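Local coordinates for protein nuclease NucT (Helicobacter pylori, PDB 6EHI) that is named a nuclease and has a PLD-like alpha/beta domain, present here as a pair of identical subunits, at residues L9-L12 / P13-Q16; Y39-H43 / R44-R48; I62-Y66 / E67-N71; L94-N98 / G99-G103. The protein carries 1 engineered substitution. All blocks are in the same frame, centred on the assembly; numbering follows the deposited sequence.

Contacts 1, 2 and 3, partly buried, sit where a strand of the mixed sheet gives way to a helix, while contact 4 is a surface loop between strands 86-91 and 108-112, closed by a single beta bridge. Contacts 2 and 3 touch: Tyr39 O accepts from Asn69 ND2 at 2.9 Å, joining the loop after strand 33-38 to the short helix after strand 59-65. A side chain caps the helix start in both, weakly a histidine in contact 2, an aspartate in contact 3. Contact 1, at an edge strand, uses a glutamate on strand backbone instead. Contacts 1 and 4 reach the second subunit, contact 1 through a salt bridge and contact 4 through packing and hydrogen bonds.

Contact 1: residues L9-L12 / P13-Q16; sequences LFVL and PYEQ
Glu15 folds back onto the backbone of Val11 in a local strand-to-helix turn, where edge strand 7-12 ends and helix 16-28 begins. The chain reverses through a cis peptide before Pro13 and a type I beta turn from Pro13 to Gln16, with Glu15 at the N-cap position of the helix. Both backbone polar atoms of Val11 are taken by this one residue. Val11 N donates to Glu15 OE1 at 2.8 Å in a nearly straight bond (164°), meeting the oxygen on its anti side and 20° out of the carboxylate plane. Val11 O in turn accepts from Glu15 N at 2.9 Å. With CG anti to the carbonyl carbon (chi1 -54°) and the chain extended beyond it, the carboxylate is carried back alongside the strand. Phe10 and Leu12 spend their backbone bonds on strand 134-139, so Glu15 occupies the other edge of the strand, the one without a partner strand in this chain. The second oxygen, Glu15 OE2, makes a salt bridge to Lys147 of the second subunit, and the Tyr14 ring stacks on Tyr151 of that subunit. Tyr14 and Val11 lie side by side, Val11 CG1 meeting the ring edge in its plane, 4.0 Å from Tyr14 CD2. Leu12 crosses Gln16 obliquely, its CG 3.8 Å from Gln16 CA and its CD2 3.9 Å from Gln16 CB.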
# COMPACT_ATOMS: atom_id res chain seq x y z
N LEU A 9 -2.61 11.64 -6.24
CA LEU A 9 -1.49 10.68 -6.13
C LEU A 9 -0.18 11.34 -5.84
O LEU A 9 0.28 12.28 -6.54
CB LEU A 9 -1.37 9.86 -7.40
CG LEU A 9 -0.22 8.84 -7.53
CD1 LEU A 9 -0.41 7.70 -6.52
CD2 LEU A 9 -0.20 8.37 -8.95
N PHE A 10 0.52 10.79 -4.85
CA PHE A 10 1.88 11.15 -4.60
C PHE A 10 2.79 9.95 -4.84
O PHE A 10 2.61 8.88 -4.30
CB PHE A 10 2.07 11.64 -3.19
CG PHE A 10 1.17 12.78 -2.80
CD1 PHE A 10 -0.09 12.52 -2.31
CD2 PHE A 10 1.56 14.11 -2.99
CE1 PHE A 10 -0.94 13.56 -2.00
CE2 PHE A 10 0.71 15.16 -2.67
CZ PHE A 10 -0.53 14.86 -2.18
N VAL A 11 3.84 10.18 -5.63
CA VAL A 11 4.77 9.13 -5.91
C VAL A 11 6.06 9.48 -5.17
O VAL A 11 6.74 10.50 -5.45
CB VAL A 11 5.04 8.85 -7.42
CG1 VAL A 11 6.09 7.75 -7.54
CG2 VAL A 11 3.71 8.63 -8.22
N LEU A 12 6.42 8.61 -4.25
CA LEU A 12 7.60 8.80 -3.43
C LEU A 12 8.80 8.02 -4.01
O LEU A 12 8.61 7.00 -4.65
CB LEU A 12 7.31 8.34 -1.99
CG LEU A 12 6.35 9.20 -1.20
CD1 LEU A 12 4.91 8.87 -1.64
CD2 LEU A 12 6.52 9.07 0.28
N PRO A 13 10.04 8.53 -3.87
CA PRO A 13 10.43 9.66 -3.04
C PRO A 13 10.26 11.04 -3.69
O PRO A 13 10.41 12.05 -3.03
CB PRO A 13 11.93 9.40 -2.81
CG PRO A 13 12.36 8.73 -4.08
CD PRO A 13 11.22 7.88 -4.51
N TYR A 14 10.00 11.06 -4.99
CA TYR A 14 9.92 12.34 -5.72
C TYR A 14 9.07 13.40 -5.02
O TYR A 14 9.47 14.56 -4.91
CB TYR A 14 9.38 12.13 -7.12
CG TYR A 14 10.10 10.98 -7.83
CD1 TYR A 14 11.44 11.08 -8.27
CD2 TYR A 14 9.48 9.76 -7.99
CE1 TYR A 14 12.07 9.99 -8.88
CE2 TYR A 14 10.11 8.70 -8.60
CZ TYR A 14 11.41 8.80 -9.02
OH TYR A 14 11.97 7.73 -9.66
N GLU A 15 7.89 13.00 -4.52
CA GLU A 15 6.96 13.83 -3.91
C GLU A 15 6.79 13.48 -2.38
O GLU A 15 5.75 13.74 -1.84
CB GLU A 15 5.63 13.74 -4.64
CG GLU A 15 5.59 14.00 -6.15
CD GLU A 15 4.22 13.84 -6.76
OE1 GLU A 15 3.75 12.67 -6.92
OE2 GLU A 15 3.61 14.88 -7.15
N GLN A 16 7.89 13.08 -1.73
CA GLN A 16 7.83 12.60 -0.32
C GLN A 16 7.44 13.73 0.62
O GLN A 16 6.67 13.52 1.52
CB GLN A 16 9.11 11.92 0.08
CG GLN A 16 10.30 12.88 0.15
CD GLN A 16 11.61 12.19 0.18
OE1 GLN A 16 11.71 10.96 0.10
NE2 GLN A 16 12.66 12.98 0.23

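Contact 2: residues Y39-H43 / R44-R48; sequences YSFTH and RDIAR
His43 O, at the start of helix 44-54, is approached by two backbone N-H groups of the first turn. Ala47 N donates to it at 3.2 Å in a fairly straight bond that lies in the carbonyl plane; the bond from Ile46 N is weak and strongly bent. The same residue caps the helix with its ring: His43 ND1 accepts from Asp45 N at 3.3 Å, a weak bond in which the donor stands at the ring edge, in its plane. CG lies anti to the backbone N (chi1 -161°), which swings the imidazole beside the incoming helix and lets Ile46 cover one of its faces. Ile46 CG1 sits 4.3 Å from the centroid of the His43 ring, a CH-pi contact 25° off the normal, the two side chains crossing at about a right angle. At the edge of the ring, His43 CE1 meets Asp45 CB at 3.6 Å. Ile46 is also touched by the Phe41 ring, with Phe41 CE1 3.9 Å from Ile46 CB, while Phe41 CZ points edge-on toward the helix backbone, 3.7 Å from Ala47 N. Phe41 packs edge-to-face with Trp124, and Ile46 reaches Leu20 and Ile24 of helix 16-28. On the outer side of the turn, Arg48 NH2 donates to Asp45 OD1 at 2.9 Å in a salt bridge. The whole is a histidine N-cap at the first turn of the helix in a beta-alpha-beta crossover, linking the parallel neighbours 33-38 and 59-65.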
# COMPACT_ATOMS: atom_id res chain seq x y z
N TYR A 39 0.07 -0.76 9.55
CA TYR A 39 0.98 -1.85 9.80
C TYR A 39 2.10 -1.43 10.74
O TYR A 39 2.24 -1.98 11.85
CB TYR A 39 1.57 -2.44 8.46
CG TYR A 39 2.58 -3.48 8.73
CD1 TYR A 39 2.18 -4.79 9.06
CD2 TYR A 39 3.96 -3.17 8.74
CE1 TYR A 39 3.11 -5.75 9.36
CE2 TYR A 39 4.89 -4.13 9.08
CZ TYR A 39 4.41 -5.43 9.43
OH TYR A 39 5.29 -6.47 9.71
N SER A 40 2.93 -0.44 10.30
CA SER A 40 4.03 0.06 11.12
C SER A 40 3.90 1.57 11.21
O SER A 40 3.69 2.22 10.19
CB SER A 40 5.40 -0.33 10.52
OG SER A 40 6.46 0.46 11.03
N PHE A 41 4.05 2.13 12.41
CA PHE A 41 3.84 3.52 12.65
C PHE A 41 4.86 3.94 13.73
O PHE A 41 4.66 3.76 14.92
CB PHE A 41 2.39 3.76 13.05
CG PHE A 41 2.02 5.15 13.40
CD1 PHE A 41 2.90 6.26 13.22
CD2 PHE A 41 0.82 5.38 14.03
CE1 PHE A 41 2.53 7.54 13.59
CE2 PHE A 41 0.42 6.66 14.44
CZ PHE A 41 1.25 7.78 14.15
N THR A 42 5.95 4.50 13.25
CA THR A 42 7.07 4.92 14.08
C THR A 42 7.38 6.42 13.95
O THR A 42 8.12 6.96 14.74
CB THR A 42 8.33 4.10 13.76
OG1 THR A 42 8.68 4.37 12.40
CG2 THR A 42 8.16 2.57 14.00
N HIS A 43 6.79 7.09 12.98
CA HIS A 43 7.06 8.47 12.64
C HIS A 43 6.47 9.40 13.69
O HIS A 43 5.24 9.69 13.72
CB HIS A 43 6.46 8.75 11.25
CG HIS A 43 7.04 9.95 10.61
ND1 HIS A 43 7.18 11.16 11.27
CD2 HIS A 43 7.61 10.12 9.40
CE1 HIS A 43 7.75 12.03 10.44
NE2 HIS A 43 7.98 11.44 9.29
N ARG A 44 7.36 9.95 14.52
CA ARG A 44 6.95 10.81 15.64
C ARG A 44 6.23 12.11 15.29
O ARG A 44 5.44 12.62 16.10
CB ARG A 44 8.17 11.08 16.57
CG ARG A 44 8.52 9.83 17.38
CD ARG A 44 9.75 9.94 18.29
NE ARG A 44 9.49 10.67 19.55
CZ ARG A 44 9.95 11.90 19.89
NH1 ARG A 44 10.70 12.69 19.08
NH2 ARG A 44 9.61 12.39 21.09
N ASP A 45 6.53 12.68 14.14
CA ASP A 45 5.82 13.89 13.73
C ASP A 45 4.38 13.58 13.40
O ASP A 45 3.50 14.37 13.75
CB ASP A 45 6.49 14.67 12.59
CG ASP A 45 7.92 15.20 12.96
OD1 ASP A 45 8.22 15.42 14.15
OD2 ASP A 45 8.72 15.37 12.03
N ILE A 46 4.11 12.42 12.79
CA ILE A 46 2.71 12.09 12.51
C ILE A 46 1.96 11.82 13.85
O ILE A 46 0.79 12.14 13.93
CB ILE A 46 2.59 10.84 11.60
CG1 ILE A 46 3.25 11.11 10.23
CG2 ILE A 46 1.13 10.54 11.31
CD1 ILE A 46 3.44 9.93 9.32
N ALA A 47 2.60 11.16 14.78
CA ALA A 47 2.00 10.93 16.09
C ALA A 47 1.68 12.28 16.78
O ALA A 47 0.64 12.43 17.40
CB ALA A 47 2.88 10.08 16.99
N ARG A 48 2.60 13.23 16.68
CA ARG A 48 2.34 14.55 17.32
C ARG A 48 1.15 15.18 16.66
O ARG A 48 0.38 15.80 17.32
CB ARG A 48 3.61 15.43 17.32
CG ARG A 48 4.52 15.03 18.45
CD ARG A 48 5.60 16.07 18.72
NE ARG A 48 6.69 15.86 17.77
CZ ARG A 48 7.67 14.97 17.95
NH1 ARG A 48 7.67 14.19 19.03
NH2 ARG A 48 8.60 14.80 17.00

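Contact 3: residues I62-Y66 / E67-N71; sequences IIYDY and ESNHN
The rings of Tyr66 and His70 lie almost parallel as an offset stack, planes 10° apart and centroids 4.8 Å from each other, with His70 CB over the tyrosine face as a CH-pi contact. The histidine CG stands between its own backbone N and carbonyl carbon (chi1 82°), and this turns the imidazole back toward Tyr66. Its edge then reaches the backbone: His70 ND1 donates to Tyr66 O at 3.2 Å, the oxygen lying in the ring plane but the nitrogen standing above the carbonyl plane. Tyr66 O takes two more bonds, from His70 N at 3.0 Å and from Asn69 N at 3.1 Å, so three donors grip one carbonyl, and the bond from ND1, with the stack, holds the imidazole's rotation. On the strand side, Asn69 crosses Tyr64 at about a right angle, amide and ring planes 61° apart, with Asn69 OD1 3.4 Å from Tyr64 CD2 while it accepts its hydrogen bond from Ser75. Asn69 ND2 donates to Asp65 O at 2.9 Å on a lone pair, the oxygen in the amide plane, and also to Tyr39 O in the loop after strand 33-38. Asp65 is the N-cap: its OD2 accepts from Ser68 N at 2.8 Å, while a water donates to Asp65 OD1 and accepts from Glu67 N. Asp65 OD1 also accepts from Met105 N. The short, weakly bonded helix 66-69 sits directly on the end of strand 59-65, beside strand 86-91, whose Leu90 touches Tyr66 and Asn69, while the Tyr64 side chain packs on Ile77 and Leu80 of helix 77-80.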
# COMPACT_ATOMS: atom_id res chain seq x y z
N ILE A 62 -7.00 4.02 16.21
CA ILE A 62 -5.83 3.49 15.49
C ILE A 62 -5.76 2.01 15.68
O ILE A 62 -5.65 1.59 16.82
CB ILE A 62 -4.57 4.15 16.03
CG1 ILE A 62 -4.76 5.66 16.15
CG2 ILE A 62 -3.37 3.83 15.11
CD1 ILE A 62 -3.54 6.38 16.66
N ILE A 63 -5.92 1.22 14.62
CA ILE A 63 -5.67 -0.25 14.60
C ILE A 63 -4.24 -0.48 14.12
O ILE A 63 -3.91 -0.06 13.00
CB ILE A 63 -6.66 -0.99 13.67
CG1 ILE A 63 -8.11 -0.59 14.01
CG2 ILE A 63 -6.35 -2.45 13.69
CD1 ILE A 63 -9.21 -1.13 13.09
N TYR A 64 -3.35 -1.01 14.98
CA TYR A 64 -1.98 -1.39 14.62
C TYR A 64 -1.85 -2.88 14.32
O TYR A 64 -2.49 -3.75 15.02
CB TYR A 64 -1.10 -1.09 15.78
CG TYR A 64 -0.83 0.33 16.21
CD1 TYR A 64 -1.79 1.11 16.96
CD2 TYR A 64 0.36 0.98 15.82
CE1 TYR A 64 -1.50 2.38 17.39
CE2 TYR A 64 0.62 2.27 16.22
CZ TYR A 64 -0.30 2.97 17.00
OH TYR A 64 -0.05 4.27 17.38
N ASP A 65 -0.97 -3.28 13.40
CA ASP A 65 -0.62 -4.72 13.31
C ASP A 65 -0.14 -5.30 14.68
O ASP A 65 0.70 -4.68 15.37
CB ASP A 65 0.42 -4.99 12.23
CG ASP A 65 0.93 -6.42 12.21
OD1 ASP A 65 0.18 -7.25 11.73
OD2 ASP A 65 2.09 -6.71 12.68
N TYR A 66 -0.66 -6.48 15.01
CA TYR A 66 -0.39 -7.09 16.33
C TYR A 66 1.09 -7.46 16.47
O TYR A 66 1.78 -6.95 17.34
CB TYR A 66 -1.31 -8.36 16.52
CG TYR A 66 -1.05 -9.01 17.85
CD1 TYR A 66 0.06 -9.84 18.04
CD2 TYR A 66 -1.82 -8.68 18.94
CE1 TYR A 66 0.30 -10.37 19.30
CE2 TYR A 66 -1.59 -9.21 20.18
CZ TYR A 66 -0.52 -10.02 20.36
OH TYR A 66 -0.27 -10.54 21.61
N GLU A 67 1.63 -8.24 15.58
CA GLU A 67 3.07 -8.65 15.78
C GLU A 67 4.05 -7.46 15.76
O GLU A 67 5.02 -7.42 16.49
CB GLU A 67 3.48 -9.68 14.78
CG GLU A 67 2.82 -11.04 14.94
CD GLU A 67 3.08 -11.73 16.30
OE1 GLU A 67 4.16 -11.51 16.89
OE2 GLU A 67 2.16 -12.49 16.78
N SER A 68 3.78 -6.48 14.93
CA SER A 68 4.69 -5.37 14.75
C SER A 68 4.65 -4.42 15.93
O SER A 68 5.57 -3.60 16.12
CB SER A 68 4.40 -4.69 13.40
OG SER A 68 5.21 -3.57 13.21
N ASN A 69 3.57 -4.47 16.74
CA ASN A 69 3.30 -3.35 17.66
C ASN A 69 3.06 -3.73 19.11
O ASN A 69 3.05 -2.82 19.98
CB ASN A 69 2.11 -2.48 17.13
CG ASN A 69 2.50 -1.74 15.86
OD1 ASN A 69 3.24 -0.73 15.92
ND2 ASN A 69 2.04 -2.25 14.70
N HIS A 70 2.86 -5.03 19.33
CA HIS A 70 2.40 -5.45 20.69
C HIS A 70 3.51 -5.25 21.71
O HIS A 70 3.25 -4.96 22.90
CB HIS A 70 1.86 -6.87 20.67
CG HIS A 70 2.89 -7.94 20.75
ND1 HIS A 70 3.53 -8.45 19.62
CD2 HIS A 70 3.34 -8.66 21.80
CE1 HIS A 70 4.40 -9.38 20.01
NE2 HIS A 70 4.29 -9.53 21.32
N ASN A 71 4.74 -5.33 21.25
CA ASN A 71 5.92 -5.14 22.11
C ASN A 71 7.11 -4.49 21.37
O ASN A 71 8.09 -5.14 21.00
CB ASN A 71 6.28 -6.49 22.79
CG ASN A 71 7.30 -6.33 23.91
OD1 ASN A 71 7.07 -5.58 24.87
ND2 ASN A 71 8.44 -7.01 23.77
O HOH W 1 0.06 -9.41 13.40

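Contact 4: residues L94-N98 / G99-G103; sequences LKAKN and GNYYG
Ala96 and Tyr101 meet methyl to ring: Ala96 CB lies over one face of the tyrosine, 3.7 Å from the centroid of the Tyr101 ring and 20° off its normal, a CH-pi contact. With CG between its backbone N and carbonyl carbon (chi1 67°), the Tyr101 ring folds over Ala96. On the other side of the loop, Lys95 runs along Tyr102, with Lys95 CB 3.6 Å from Tyr102 CE2 and Lys95 CG over the ring face. A hairpin-like loop with a single beta bridge brings the partners of each pair together. Ala96 N donates to Tyr101 O at 3.0 Å in an almost straight bond (171°), and Gly103 N donates to Leu94 O at 2.8 Å. Lys95 and Tyr102, between the two bonds, form the non-hydrogen-bonded pair, with a CA-H...O contact beside it, Tyr102 CA 3.2 Å from Leu94 O. A type I turn from Ala96 to Gly99 reverses the chain, its bond from Gly99 N to Ala96 O weak at 3.5 Å. Further out lies the second subunit: Tyr101 OH is hydrogen-bonded to Asn127 OD1 there, Ala96 and Tyr101 touch its Asn131, and Leu94 makes backbone hydrogen bonds to it and packs on its Pro13. No charge pair joins the two arms; backbone bonds and C-H contacts with rings set the shape, consistent with a projecting hairpin-like loop whose Tyr101 hydroxyl is hydrogen-bonded to the partner subunit.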
# COMPACT_ATOMS: atom_id res chain seq x y z
N LEU A 94 -5.52 -13.51 9.56
CA LEU A 94 -6.22 -14.82 9.59
C LEU A 94 -5.23 -15.96 9.68
O LEU A 94 -4.07 -15.87 9.32
CB LEU A 94 -7.14 -14.98 8.36
CG LEU A 94 -8.21 -13.90 8.05
CD1 LEU A 94 -9.12 -14.20 6.90
CD2 LEU A 94 -9.14 -13.56 9.20
N LYS A 95 -5.69 -17.10 10.22
CA LYS A 95 -4.85 -18.29 10.17
C LYS A 95 -4.68 -18.85 8.72
O LYS A 95 -5.63 -18.98 7.95
CB LYS A 95 -5.42 -19.38 11.08
CG LYS A 95 -4.44 -20.56 11.34
CD LYS A 95 -5.14 -21.75 12.04
CE LYS A 95 -4.17 -22.90 12.30
NZ LYS A 95 -3.51 -22.68 13.62
N ALA A 96 -3.45 -19.18 8.40
CA ALA A 96 -3.11 -19.65 7.07
C ALA A 96 -3.78 -21.01 6.87
O ALA A 96 -3.81 -21.82 7.81
CB ALA A 96 -1.62 -19.76 6.96
N LYS A 97 -4.30 -21.27 5.66
CA LYS A 97 -5.06 -22.53 5.41
C LYS A 97 -4.19 -23.76 5.63
O LYS A 97 -4.65 -24.79 6.13
CB LYS A 97 -5.67 -22.61 4.00
CG LYS A 97 -6.70 -21.55 3.72
CD LYS A 97 -7.18 -21.63 2.28
CE LYS A 97 -7.02 -20.31 1.52
NZ LYS A 97 -6.86 -20.55 0.06
N ASN A 98 -2.91 -23.68 5.29
CA ASN A 98 -2.06 -24.88 5.36
C ASN A 98 -0.84 -24.65 6.28
O ASN A 98 0.15 -25.37 6.20
CB ASN A 98 -1.63 -25.32 3.93
CG ASN A 98 -2.80 -25.81 3.05
OD1 ASN A 98 -3.67 -26.59 3.47
ND2 ASN A 98 -2.76 -25.40 1.79
N GLY A 99 -0.92 -23.68 7.17
CA GLY A 99 0.20 -23.34 8.04
C GLY A 99 -0.26 -23.05 9.44
O GLY A 99 -1.42 -22.76 9.68
N ASN A 100 0.68 -23.12 10.38
CA ASN A 100 0.41 -22.76 11.74
C ASN A 100 0.93 -21.35 12.03
O ASN A 100 1.62 -21.11 12.99
CB ASN A 100 0.98 -23.83 12.69
CG ASN A 100 0.55 -25.25 12.30
OD1 ASN A 100 -0.54 -25.47 11.73
ND2 ASN A 100 1.41 -26.23 12.59
N TYR A 101 0.52 -20.41 11.20
CA TYR A 101 0.83 -19.02 11.44
C TYR A 101 -0.37 -18.17 11.05
O TYR A 101 -1.32 -18.64 10.42
CB TYR A 101 2.13 -18.60 10.67
CG TYR A 101 1.97 -18.61 9.15
CD1 TYR A 101 2.16 -19.76 8.42
CD2 TYR A 101 1.57 -17.45 8.44
CE1 TYR A 101 1.99 -19.77 7.04
CE2 TYR A 101 1.43 -17.44 7.06
CZ TYR A 101 1.63 -18.61 6.36
OH TYR A 101 1.46 -18.67 4.99
N TYR A 102 -0.34 -16.92 11.53
CA TYR A 102 -1.39 -15.96 11.14
C TYR A 102 -0.82 -14.84 10.20
O TYR A 102 0.35 -14.54 10.26
CB TYR A 102 -2.01 -15.27 12.36
CG TYR A 102 -2.84 -16.21 13.23
CD1 TYR A 102 -2.21 -16.98 14.21
CD2 TYR A 102 -4.20 -16.33 13.07
CE1 TYR A 102 -2.94 -17.83 15.03
CE2 TYR A 102 -4.94 -17.18 13.88
CZ TYR A 102 -4.30 -17.92 14.85
OH TYR A 102 -5.05 -18.78 15.69
N GLY A 103 -1.74 -14.27 9.42
CA GLY A 103 -1.49 -13.09 8.64
C GLY A 103 -1.18 -11.85 9.47
O GLY A 103 -1.15 -11.84 10.71